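Local coordinates for O-succinylhomoserine sulfhydrylase (Mycobacterium tuberculosis, PDB 3NDN), which probably catalyses the pyridoxal 5'-phosphate-dependent formation of L-homocysteine from O-succinyl-L-homoserine and hydrogen sulfide in methionine biosynthesis, at residues R122-R127 / R161-P166. Residues are numbered along the deposited sequence; the frame is centred on the assembly and turned at random.
Sequences RLVAAR and RALSVP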
loop_
_atom_site.group_PDB
_atom_site.type_symbol
_atom_site.label_atom_id
_atom_site.label_comp_id
_atom_site.label_asym_id
_atom_site.label_seq_id
_atom_site.Cartn_x
_atom_site.Cartn_y
_atom_site.Cartn_z
ATOM N N ARG A 122 -7.071 -26.092 33.417
ATOM C CA ARG A 122 -6.765 -27.396 32.797
ATOM C C ARG A 122 -7.144 -27.445 31.303
ATOM O O ARG A 122 -8.267 -27.086 30.943
ATOM C CB ARG A 122 -7.512 -28.500 33.561
ATOM C CG ARG A 122 -7.248 -29.945 33.104
ATOM C CD ARG A 122 -7.836 -30.967 34.111
ATOM N NE ARG A 122 -7.257 -32.305 33.939
ATOM C CZ ARG A 122 -7.759 -33.247 33.147
ATOM N NH1 ARG A 122 -8.874 -33.020 32.462
ATOM N NH2 ARG A 122 -7.153 -34.426 33.052
ATOM N N LEU A 123 -6.208 -27.915 30.470
ATOM C CA LEU A 123 -6.401 -28.067 29.011
ATOM C C LEU A 123 -6.244 -29.528 28.579
ATOM O O LEU A 123 -5.316 -30.201 29.020
ATOM C CB LEU A 123 -5.381 -27.182 28.241
ATOM C CG LEU A 123 -5.084 -27.412 26.743
ATOM C CD1 LEU A 123 -6.311 -27.143 25.877
ATOM C CD2 LEU A 123 -3.899 -26.574 26.236
ATOM N N VAL A 124 -7.159 -30.016 27.735
ATOM C CA VAL A 124 -6.986 -31.316 27.067
ATOM C C VAL A 124 -6.821 -31.111 25.548
ATOM O O VAL A 124 -7.710 -30.573 24.888
ATOM C CB VAL A 124 -8.155 -32.290 27.377
ATOM C CG1 VAL A 124 -7.989 -33.605 26.623
ATOM C CG2 VAL A 124 -8.244 -32.555 28.886
ATOM N N ALA A 125 -5.695 -31.556 24.998
ATOM C CA ALA A 125 -5.388 -31.286 23.585
ATOM C C ALA A 125 -5.028 -32.553 22.836
ATOM O O ALA A 125 -4.475 -33.468 23.432
ATOM C CB ALA A 125 -4.237 -30.286 23.487
ATOM N N ALA A 126 -5.340 -32.610 21.538
ATOM C CA ALA A 126 -4.828 -33.676 20.656
ATOM C C ALA A 126 -3.322 -33.489 20.457
ATOM O O ALA A 126 -2.821 -32.363 20.524
ATOM C CB ALA A 126 -5.545 -33.664 19.312
ATOM N N ARG A 127 -2.610 -34.584 20.203
ATOM C CA ARG A 127 -1.144 -34.568 20.084
ATOM C C ARG A 127 -0.676 -34.175 18.680
ATOM O O ARG A 127 0.403 -33.594 18.527
ATOM C CB ARG A 127 -0.543 -35.933 20.490
ATOM C CG ARG A 127 0.931 -35.859 20.915
ATOM C CD ARG A 127 1.470 -37.200 21.445
ATOM N NE ARG A 127 1.152 -37.443 22.857
ATOM C CZ ARG A 127 0.207 -38.279 23.295
ATOM N NH1 ARG A 127 -0.548 -38.971 22.447
ATOM N NH2 ARG A 127 0.011 -38.427 24.600
ATOM N N ARG A 161 -11.522 -40.710 28.952
ATOM C CA ARG A 161 -10.700 -40.792 30.175
ATOM C C ARG A 161 -10.114 -39.447 30.623
ATOM O O ARG A 161 -10.138 -39.126 31.809
ATOM C CB ARG A 161 -9.603 -41.861 30.047
ATOM C CG ARG A 161 -10.159 -43.295 29.982
ATOM C CD ARG A 161 -9.072 -44.367 30.133
ATOM N NE ARG A 161 -8.134 -44.410 29.000
ATOM C CZ ARG A 161 -8.320 -45.107 27.877
ATOM N NH1 ARG A 161 -9.419 -45.831 27.697
ATOM N NH2 ARG A 161 -7.402 -45.075 26.920
ATOM N N ALA A 162 -9.592 -38.664 29.679
ATOM C CA ALA A 162 -9.041 -37.337 29.997
ATOM C C ALA A 162 -10.105 -36.346 30.457
ATOM O O ALA A 162 -9.812 -35.458 31.261
ATOM C CB ALA A 162 -8.272 -36.770 28.806
ATOM N N LEU A 163 -11.328 -36.495 29.946
ATOM C CA LEU A 163 -12.436 -35.588 30.278
ATOM C C LEU A 163 -13.385 -36.117 31.383
ATOM O O LEU A 163 -14.569 -35.762 31.427
ATOM C CB LEU A 163 -13.225 -35.205 29.004
ATOM C CG LEU A 163 -12.520 -34.326 27.943
ATOM C CD1 LEU A 163 -13.322 -34.271 26.639
ATOM C CD2 LEU A 163 -12.213 -32.905 28.451
ATOM N N SER A 164 -12.865 -36.948 32.281
ATOM C CA SER A 164 -13.689 -37.482 33.372
ATOM C C SER A 164 -13.590 -36.637 34.657
ATOM O O SER A 164 -14.185 -36.979 35.681
ATOM C CB SER A 164 -13.356 -38.949 33.638
ATOM O OG SER A 164 -12.044 -39.069 34.147
ATOM N N VAL A 165 -12.837 -35.540 34.592
ATOM C CA VAL A 165 -12.771 -34.541 35.675
ATOM C C VAL A 165 -13.005 -33.134 35.089
ATOM O O VAL A 165 -12.809 -32.951 33.888
ATOM C CB VAL A 165 -11.411 -34.588 36.446
ATOM C CG1 VAL A 165 -11.211 -35.940 37.151
ATOM C CG2 VAL A 165 -10.230 -34.262 35.527
ATOM N N PRO A 166 -13.433 -32.147 35.921
ATOM C CA PRO A 166 -13.665 -30.777 35.414
ATOM C C PRO A 166 -12.486 -30.202 34.628
ATOM O O PRO A 166 -11.331 -30.331 35.053
ATOM C CB PRO A 166 -13.916 -29.957 36.684
ATOM C CG PRO A 166 -14.506 -30.969 37.658
ATOM C CD PRO A 166 -13.827 -32.284 37.341
#
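R122 and V124, on strand 122-126, meet the end of helix 156-162 and the loop that follows it, within the α/β domain of a fold-type I pyridoxal-phosphate enzyme. Strand 122-126 lies between the parallel strands 147-151 and 169-173 of the seven-stranded mixed sheet. The helix is the connection between those two flanking strands in a β-α-β crossover, which carries its C-terminal turn over the face of the strand between them.

The polar part is a side-chain hydrogen bond to the carbonyl of the last helical residue, A162. At the last turn of a helix the carbonyls have no amide of a following turn to meet, and arginine suits the place because it reaches far and carries several N-H groups. R122 NH1 donates to A162 O over 2.9 Å with an N-H...O angle of 160°, the oxygen lying at the edge of the guanidinium and almost in its plane. R122 NH2 adds a weak bond to A162 O at 3.4 Å. CG of R122 is anti to the backbone N (chi1 -177°) and the chain runs extended to NE, carrying the guanidinium from strand to helix end. A second bond from NH1, to T167 OG1, helps fix its rotation, and the positive charge probably complements the negative end of the helix dipole.

The apolar contacts are small and close-fitting. Branched V124, a residue common in strands, offers two methyls to two partners: CG1 meets A162 CB at 3.9 Å, where the short alanine side chain is consistent with a close approach of helix and sheet, while V124 CG2 touches L163 CD2 at 4.0 Å. The longer L163 also packs on V170 of strand 169-173.

Beyond the helix, the side chain of V165 crosses that of R122 at about a right angle; its apolar CG2 methyl, which does not compete for the N-H groups, sits 3.5 Å above the guanidinium plane, over the centre of the group.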